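Local structure of hemoglobin-like protein (4NK2) at residues Arg168-Arg173 and Glu177-Val182; Ile136-Tyr141 and Ser164-Met169. The protein binds heme as a group II truncated hemoglobin and, like others of its family, probably binds or carries oxygen. One frame throughout, in Å; residues are numbered along the deposited sequence.

How the contacts relate
Both contacts are buried, but they differ in depth and chemistry. Contact 2 lies about 4 Å, centre to centre, from the middle of the chain, where helix 131-147 meets the 3-10 segment that follows helix 155-165 beside the heme; it is apolar in the main, with a single serine hydroxyl among its touching groups. Contact 1 lies about 12 Å out, within the loop leading to helix 184-192, and adds a charged grip on a backbone carbonyl to a small apolar patch, with exposed Glu177 and Pro178 at its margin. They share Arg168 and Met169 and touch directly, Pro179 packing on Ile167. Both reach the porphyrin, and only contact 2 brings side chains to both its faces.

Contact 1 (Arg168-Arg173 and Glu177-Val182); sequences RMINRR and EPPRRV. With HEM (protoporphyrin IX containing Fe), chain C.
Arg173 and Ile170 close a loop back on Glu177 and Pro179 just after helix 155-165 of the truncated globin fold, with three loop residues between the two segments. The polar part is an end-on grip in which both terminal nitrogens of one guanidinium hold a single backbone oxygen. Arg173 NH2 donates to Glu177 O at 2.8 Å, and NH1 donates to the same Glu177 O at 2.9 Å. The oxygen lies in the guanidinium plane, yet the donors meet the carbonyl differently: NH1 sits nearly along the C=O axis (171°), whereas NH2 stands above the carbonyl plane. Neither N-H points straight at its acceptor, as expected when two bonds share one atom. A chain bent at chi2 and chi3 (-73° and -88°) folds the group round to this carbonyl. Its charge has two further partners, Glu131 at NH1 and Asp41 at NE, so the paired hydrogen bonds to the carbonyl and the two salt bridges together fix the rotation of the guanidinium.

Pro179 serves both ends of the contact. Its CD lies over one guanidinium face, 4.0 Å from Arg173 NH1, while Phe42 of strand 35-48 touches both residues. Deeper in, the extended Ile170 chain carries CD1 into apolar contact with the proline ring, 3.6 Å from Pro179 CG.

Arg172 NH2, on the same loop, hydrogen-bonds to the backbone oxygen of Phe125 of the second subunit, which places this loop at the dimer interface. One residue before Ile170 the chain meets the heme, where Met169 CG lies 3.6 Å from the porphyrin methine CHC.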
# COMPACT_ATOMS: atom_id res chain seq x y z
N ARG A 168 -0.04 2.46 10.62
CA ARG A 168 -0.72 1.23 10.19
C ARG A 168 -1.98 1.49 9.40
O ARG A 168 -2.60 0.55 8.89
CB ARG A 168 -1.07 0.38 11.41
CG ARG A 168 0.06 0.31 12.39
CD ARG A 168 -0.15 -0.79 13.41
NE ARG A 168 1.08 -1.00 14.15
CZ ARG A 168 1.39 -2.14 14.77
NH1 ARG A 168 0.56 -3.17 14.72
NH2 ARG A 168 2.54 -2.23 15.42
N MET A 169 -2.40 2.74 9.30
CA MET A 169 -3.57 3.04 8.46
C MET A 169 -3.18 3.24 7.00
O MET A 169 -4.03 3.21 6.10
CB MET A 169 -4.29 4.28 8.97
CG MET A 169 -4.62 4.21 10.47
SD MET A 169 -5.50 2.68 10.86
CE MET A 169 -4.76 2.47 12.47
N ILE A 170 -1.88 3.46 6.75
CA ILE A 170 -1.43 3.80 5.39
C ILE A 170 -1.64 2.58 4.49
O ILE A 170 -1.12 1.49 4.76
CB ILE A 170 0.07 4.18 5.34
CG1 ILE A 170 0.31 5.50 6.10
CG2 ILE A 170 0.52 4.32 3.88
CD1 ILE A 170 1.79 5.87 6.21
N ASN A 171 -2.40 2.77 3.42
CA ASN A 171 -2.70 1.65 2.52
C ASN A 171 -2.38 1.94 1.06
O ASN A 171 -2.55 1.07 0.18
CB ASN A 171 -4.16 1.21 2.68
CG ASN A 171 -5.14 2.34 2.43
OD1 ASN A 171 -4.94 3.15 1.51
ND2 ASN A 171 -6.20 2.40 3.24
N ARG A 172 -1.89 3.15 0.79
CA ARG A 172 -1.42 3.51 -0.55
C ARG A 172 0.02 3.99 -0.44
O ARG A 172 0.31 4.98 0.25
CB ARG A 172 -2.29 4.61 -1.15
CG ARG A 172 -1.82 5.11 -2.53
CD ARG A 172 -1.94 4.02 -3.60
NE ARG A 172 -2.10 4.55 -4.96
CZ ARG A 172 -1.10 4.73 -5.82
NH1 ARG A 172 0.15 4.43 -5.48
NH2 ARG A 172 -1.36 5.21 -7.03
N ARG A 173 0.94 3.27 -1.08
CA ARG A 173 2.35 3.66 -1.03
C ARG A 173 2.70 4.44 -2.30
O ARG A 173 2.21 4.11 -3.39
CB ARG A 173 3.24 2.43 -0.85
CG ARG A 173 3.17 1.86 0.55
CD ARG A 173 3.94 2.78 1.51
NE ARG A 173 5.36 2.43 1.56
CZ ARG A 173 6.34 3.29 1.85
NH1 ARG A 173 6.07 4.57 2.09
NH2 ARG A 173 7.59 2.86 1.88
N GLU A 177 10.64 5.38 0.42
CA GLU A 177 11.02 5.81 1.77
C GLU A 177 10.02 5.36 2.80
O GLU A 177 8.86 5.23 2.50
CB GLU A 177 11.10 7.33 1.82
CG GLU A 177 11.94 7.94 0.75
CD GLU A 177 13.40 7.95 1.11
OE1 GLU A 177 14.05 8.98 0.84
OE2 GLU A 177 13.90 6.96 1.67
N PRO A 178 10.45 5.14 4.04
CA PRO A 178 9.47 4.77 5.08
C PRO A 178 8.66 5.98 5.55
O PRO A 178 9.15 7.11 5.41
CB PRO A 178 10.36 4.26 6.22
CG PRO A 178 11.67 4.98 6.04
CD PRO A 178 11.84 5.13 4.53
N PRO A 179 7.44 5.76 6.05
CA PRO A 179 6.63 6.86 6.57
C PRO A 179 7.42 7.66 7.60
O PRO A 179 8.20 7.09 8.38
CB PRO A 179 5.46 6.14 7.25
CG PRO A 179 5.29 4.89 6.39
CD PRO A 179 6.70 4.48 6.06
N ARG A 180 7.23 8.97 7.58
CA ARG A 180 7.99 9.88 8.43
C ARG A 180 7.67 9.68 9.91
O ARG A 180 6.50 9.57 10.28
CB ARG A 180 7.64 11.31 8.02
CG ARG A 180 8.21 12.42 8.87
CD ARG A 180 7.41 13.67 8.57
NE ARG A 180 7.97 14.87 9.17
CZ ARG A 180 7.43 16.08 9.02
NH1 ARG A 180 6.34 16.23 8.28
NH2 ARG A 180 7.99 17.14 9.60
N ARG A 181 8.70 9.63 10.75
CA ARG A 181 8.46 9.61 12.19
C ARG A 181 8.42 11.05 12.71
O ARG A 181 9.23 11.89 12.29
CB ARG A 181 9.55 8.81 12.92
CG ARG A 181 9.63 7.34 12.52
CD ARG A 181 8.24 6.70 12.45
NE ARG A 181 7.52 6.72 13.73
CZ ARG A 181 7.81 5.92 14.75
NH1 ARG A 181 8.82 5.06 14.65
NH2 ARG A 181 7.11 5.97 15.88
N VAL A 182 7.48 11.34 13.60
CA VAL A 182 7.41 12.65 14.23
C VAL A 182 7.47 12.48 15.75
O VAL A 182 6.44 12.38 16.41
CB VAL A 182 6.12 13.40 13.84
CG1 VAL A 182 6.13 14.83 14.40
CG2 VAL A 182 5.96 13.44 12.33
CHA HEM C . -12.83 6.45 10.08
CHB HEM C . -9.49 8.99 7.68
CHC HEM C . -6.10 7.50 10.85
CHD HEM C . -9.81 6.63 13.90
C1A HEM C . -12.23 7.19 9.09
C2A HEM C . -12.82 7.59 7.82
C3A HEM C . -11.87 8.30 7.16
C4A HEM C . -10.68 8.36 7.99
CMA HEM C . -11.98 8.97 5.78
CAA HEM C . -14.25 7.24 7.33
CBA HEM C . -14.15 5.99 6.44
CGA HEM C . -15.45 5.44 5.88
O1A HEM C . -15.50 5.10 4.66
O2A HEM C . -16.47 5.31 6.62
C1B HEM C . -8.25 8.75 8.24
C2B HEM C . -6.95 9.10 7.70
C3B HEM C . -6.01 8.69 8.57
C4B HEM C . -6.68 8.06 9.71
CMB HEM C . -6.67 9.84 6.37
CAB HEM C . -4.50 8.87 8.37
CBB HEM C . -3.64 8.17 9.13
C1C HEM C . -6.80 7.17 12.00
C2C HEM C . -6.26 6.82 13.30
C3C HEM C . -7.30 6.57 14.14
C4C HEM C . -8.53 6.77 13.40
CMC HEM C . -4.76 6.72 13.65
CAC HEM C . -7.25 6.18 15.63
CBC HEM C . -6.16 6.40 16.38
C1D HEM C . -10.94 6.37 13.17
C2D HEM C . -12.16 5.74 13.66
C3D HEM C . -13.09 5.70 12.46
C4D HEM C . -12.36 6.29 11.37
CMD HEM C . -12.48 5.22 15.08
CAD HEM C . -14.52 5.10 12.42
CBD HEM C . -14.36 3.59 12.21
CGD HEM C . -15.75 3.00 12.17
O1D HEM C . -16.46 3.22 11.16
O2D HEM C . -16.15 2.32 13.15
NA HEM C . -10.94 7.68 9.16
NB HEM C . -8.03 8.13 9.46
NC HEM C . -8.19 7.13 12.11
ND HEM C . -11.10 6.68 11.83
FE HEM C . -9.53 7.32 10.62

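Contact 2 (Ile136-Tyr141 and Ser164-Met169); sequences IWLACY and SFSIRM. With HEM (protoporphyrin IX containing Fe), chain C.
Leu138 and Ser166 mark the closest approach of the two backbones, their CA atoms 8.1 Å apart where a turn of helix 131-147 faces the 3-10 segment 166-169, which follows helix 155-165. Ser166 carries the contact from its side. Its CB lies 4.1 Å from Trp137 CZ3, oblique to the indole, and its OG lies 3.7 Å from Leu138 CD1. With chi1 at 58° the hydroxyl sits between the backbone N and the carbonyl carbon, and its polar needs are met by Ile162 O, one turn earlier, and by Arg134 NE. A buried polar atom is thus satisfied while its flank rests on leucine methyls.

The heme completes the contact. Trp137, with CG anti to the backbone N (chi1 -177°), lays its indole nearly parallel to the porphyrin in an offset stack, CZ2 being 3.3 Å from HEM C1C. On the opposite indole face stands Tyr141, its CD1 3.5 Å above the ring plane, so the tryptophan is clamped flat. A tryptophan at this place on the G helix is conserved in group II truncated hemoglobins, and in group III as well. His124, the axial ligand of the iron, and Met169 lie across the porphyrin from it. Phe165 meets a vinyl group at its ring edge, with CD2 3.4 Å from HEM CBC, while Met169 CE sits 3.5 Å above the centre of one face of the same ring.

Around this core, Leu138 also packs on Trp159 and Ile162 of helix 155-165, and Trp137 touches Leu74 of helix 53-75, whose His70 meets the indole edge-to-face. Strand 35-48 lies beyond the other segment, where Ser164 touches Val47 and Ile167 touches Pro45.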
# COMPACT_ATOMS: atom_id res chain seq x y z
N ILE A 136 -0.71 14.97 6.96
CA ILE A 136 -1.71 16.02 7.10
C ILE A 136 -2.70 15.72 8.24
O ILE A 136 -3.03 16.60 9.02
CB ILE A 136 -2.48 16.25 5.78
CG1 ILE A 136 -1.57 16.87 4.71
CG2 ILE A 136 -3.70 17.13 6.01
CD1 ILE A 136 -2.20 16.86 3.30
N TRP A 137 -3.15 14.47 8.34
CA TRP A 137 -4.03 14.06 9.44
C TRP A 137 -3.34 14.34 10.78
O TRP A 137 -3.97 14.84 11.72
CB TRP A 137 -4.35 12.57 9.28
CG TRP A 137 -5.32 11.93 10.27
CD1 TRP A 137 -6.66 11.70 10.08
CD2 TRP A 137 -4.99 11.35 11.54
NE1 TRP A 137 -7.19 11.04 11.17
CE2 TRP A 137 -6.18 10.82 12.08
CE3 TRP A 137 -3.81 11.25 12.28
CZ2 TRP A 137 -6.23 10.19 13.33
CZ3 TRP A 137 -3.84 10.62 13.52
CH2 TRP A 137 -5.05 10.11 14.03
N LEU A 138 -2.05 14.03 10.87
CA LEU A 138 -1.28 14.30 12.09
C LEU A 138 -1.11 15.79 12.39
O LEU A 138 -1.22 16.22 13.54
CB LEU A 138 0.10 13.63 12.00
CG LEU A 138 0.11 12.13 12.30
CD1 LEU A 138 1.51 11.54 12.13
CD2 LEU A 138 -0.39 11.86 13.73
N ALA A 139 -0.83 16.60 11.37
CA ALA A 139 -0.64 18.04 11.62
C ALA A 139 -1.94 18.66 12.08
O ALA A 139 -1.95 19.59 12.90
CB ALA A 139 -0.13 18.74 10.38
N CYS A 140 -3.05 18.16 11.54
CA CYS A 140 -4.36 18.60 12.01
C CYS A 140 -4.57 18.23 13.47
O CYS A 140 -5.27 18.94 14.19
CB CYS A 140 -5.47 17.98 11.17
SG CYS A 140 -5.60 18.70 9.51
N TYR A 141 -4.00 17.11 13.90
CA TYR A 141 -4.19 16.68 15.28
C TYR A 141 -3.30 17.49 16.22
O TYR A 141 -3.72 17.87 17.32
CB TYR A 141 -3.89 15.19 15.43
CG TYR A 141 -5.00 14.43 16.11
CD1 TYR A 141 -5.51 13.27 15.54
CD2 TYR A 141 -5.53 14.85 17.32
CE1 TYR A 141 -6.52 12.55 16.15
CE2 TYR A 141 -6.54 14.14 17.94
CZ TYR A 141 -7.03 12.99 17.35
OH TYR A 141 -8.04 12.26 17.95
N SER A 164 2.34 6.86 16.04
CA SER A 164 2.73 5.52 15.63
C SER A 164 1.57 4.71 15.07
O SER A 164 1.72 4.04 14.06
CB SER A 164 3.40 4.75 16.78
OG SER A 164 3.71 3.43 16.34
N PHE A 165 0.41 4.79 15.72
CA PHE A 165 -0.74 3.98 15.30
C PHE A 165 -1.15 4.37 13.89
O PHE A 165 -1.58 3.53 13.10
CB PHE A 165 -1.92 4.19 16.26
CG PHE A 165 -3.02 3.17 16.11
CD1 PHE A 165 -2.75 1.87 15.70
CD2 PHE A 165 -4.34 3.51 16.40
CE1 PHE A 165 -3.77 0.93 15.59
CE2 PHE A 165 -5.36 2.57 16.28
CZ PHE A 165 -5.08 1.29 15.87
N SER A 166 -1.03 5.66 13.57
CA SER A 166 -1.43 6.16 12.26
C SER A 166 -0.62 5.52 11.13
O SER A 166 -1.08 5.43 9.99
CB SER A 166 -1.32 7.69 12.19
OG SER A 166 -0.01 8.16 12.47
N ILE A 167 0.59 5.06 11.43
CA ILE A 167 1.38 4.43 10.36
C ILE A 167 0.67 3.20 9.78
O ILE A 167 0.78 2.93 8.58
CB ILE A 167 2.77 4.04 10.86
CG1 ILE A 167 3.56 5.29 11.26
CG2 ILE A 167 3.52 3.30 9.78
CD1 ILE A 167 4.91 4.99 11.90
N ARG A 168 -0.04 2.46 10.62
CA ARG A 168 -0.72 1.23 10.19
C ARG A 168 -1.98 1.49 9.40
O ARG A 168 -2.60 0.55 8.89
CB ARG A 168 -1.07 0.38 11.41
CG ARG A 168 0.06 0.31 12.39
CD ARG A 168 -0.15 -0.79 13.41
NE ARG A 168 1.08 -1.00 14.15
CZ ARG A 168 1.39 -2.14 14.77
NH1 ARG A 168 0.56 -3.17 14.72
NH2 ARG A 168 2.54 -2.23 15.42
N MET A 169 -2.40 2.74 9.30
CA MET A 169 -3.57 3.04 8.46
C MET A 169 -3.18 3.24 7.00
O MET A 169 -4.03 3.21 6.10
CB MET A 169 -4.29 4.28 8.97
CG MET A 169 -4.62 4.21 10.47
SD MET A 169 -5.50 2.68 10.86
CE MET A 169 -4.76 2.47 12.47
CHA HEM C . -12.83 6.45 10.08
CHB HEM C . -9.49 8.99 7.68
CHC HEM C . -6.10 7.50 10.85
CHD HEM C . -9.81 6.63 13.90
C1A HEM C . -12.23 7.19 9.09
C2A HEM C . -12.82 7.59 7.82
C3A HEM C . -11.87 8.30 7.16
C4A HEM C . -10.68 8.36 7.99
CMA HEM C . -11.98 8.97 5.78
CAA HEM C . -14.25 7.24 7.33
CBA HEM C . -14.15 5.99 6.44
CGA HEM C . -15.45 5.44 5.88
O1A HEM C . -15.50 5.10 4.66
O2A HEM C . -16.47 5.31 6.62
C1B HEM C . -8.25 8.75 8.24
C2B HEM C . -6.95 9.10 7.70
C3B HEM C . -6.01 8.69 8.57
C4B HEM C . -6.68 8.06 9.71
CMB HEM C . -6.67 9.84 6.37
CAB HEM C . -4.50 8.87 8.37
CBB HEM C . -3.64 8.17 9.13
C1C HEM C . -6.80 7.17 12.00
C2C HEM C . -6.26 6.82 13.30
C3C HEM C . -7.30 6.57 14.14
C4C HEM C . -8.53 6.77 13.40
CMC HEM C . -4.76 6.72 13.65
CAC HEM C . -7.25 6.18 15.63
CBC HEM C . -6.16 6.40 16.38
C1D HEM C . -10.94 6.37 13.17
C2D HEM C . -12.16 5.74 13.66
C3D HEM C . -13.09 5.70 12.46
C4D HEM C . -12.36 6.29 11.37
CMD HEM C . -12.48 5.22 15.08
CAD HEM C . -14.52 5.10 12.42
CBD HEM C . -14.36 3.59 12.21
CGD HEM C . -15.75 3.00 12.17
O1D HEM C . -16.46 3.22 11.16
O2D HEM C . -16.15 2.32 13.15
NA HEM C . -10.94 7.68 9.16
NB HEM C . -8.03 8.13 9.46
NC HEM C . -8.19 7.13 12.11
ND HEM C . -11.10 6.68 11.83
FE HEM C . -9.53 7.32 10.62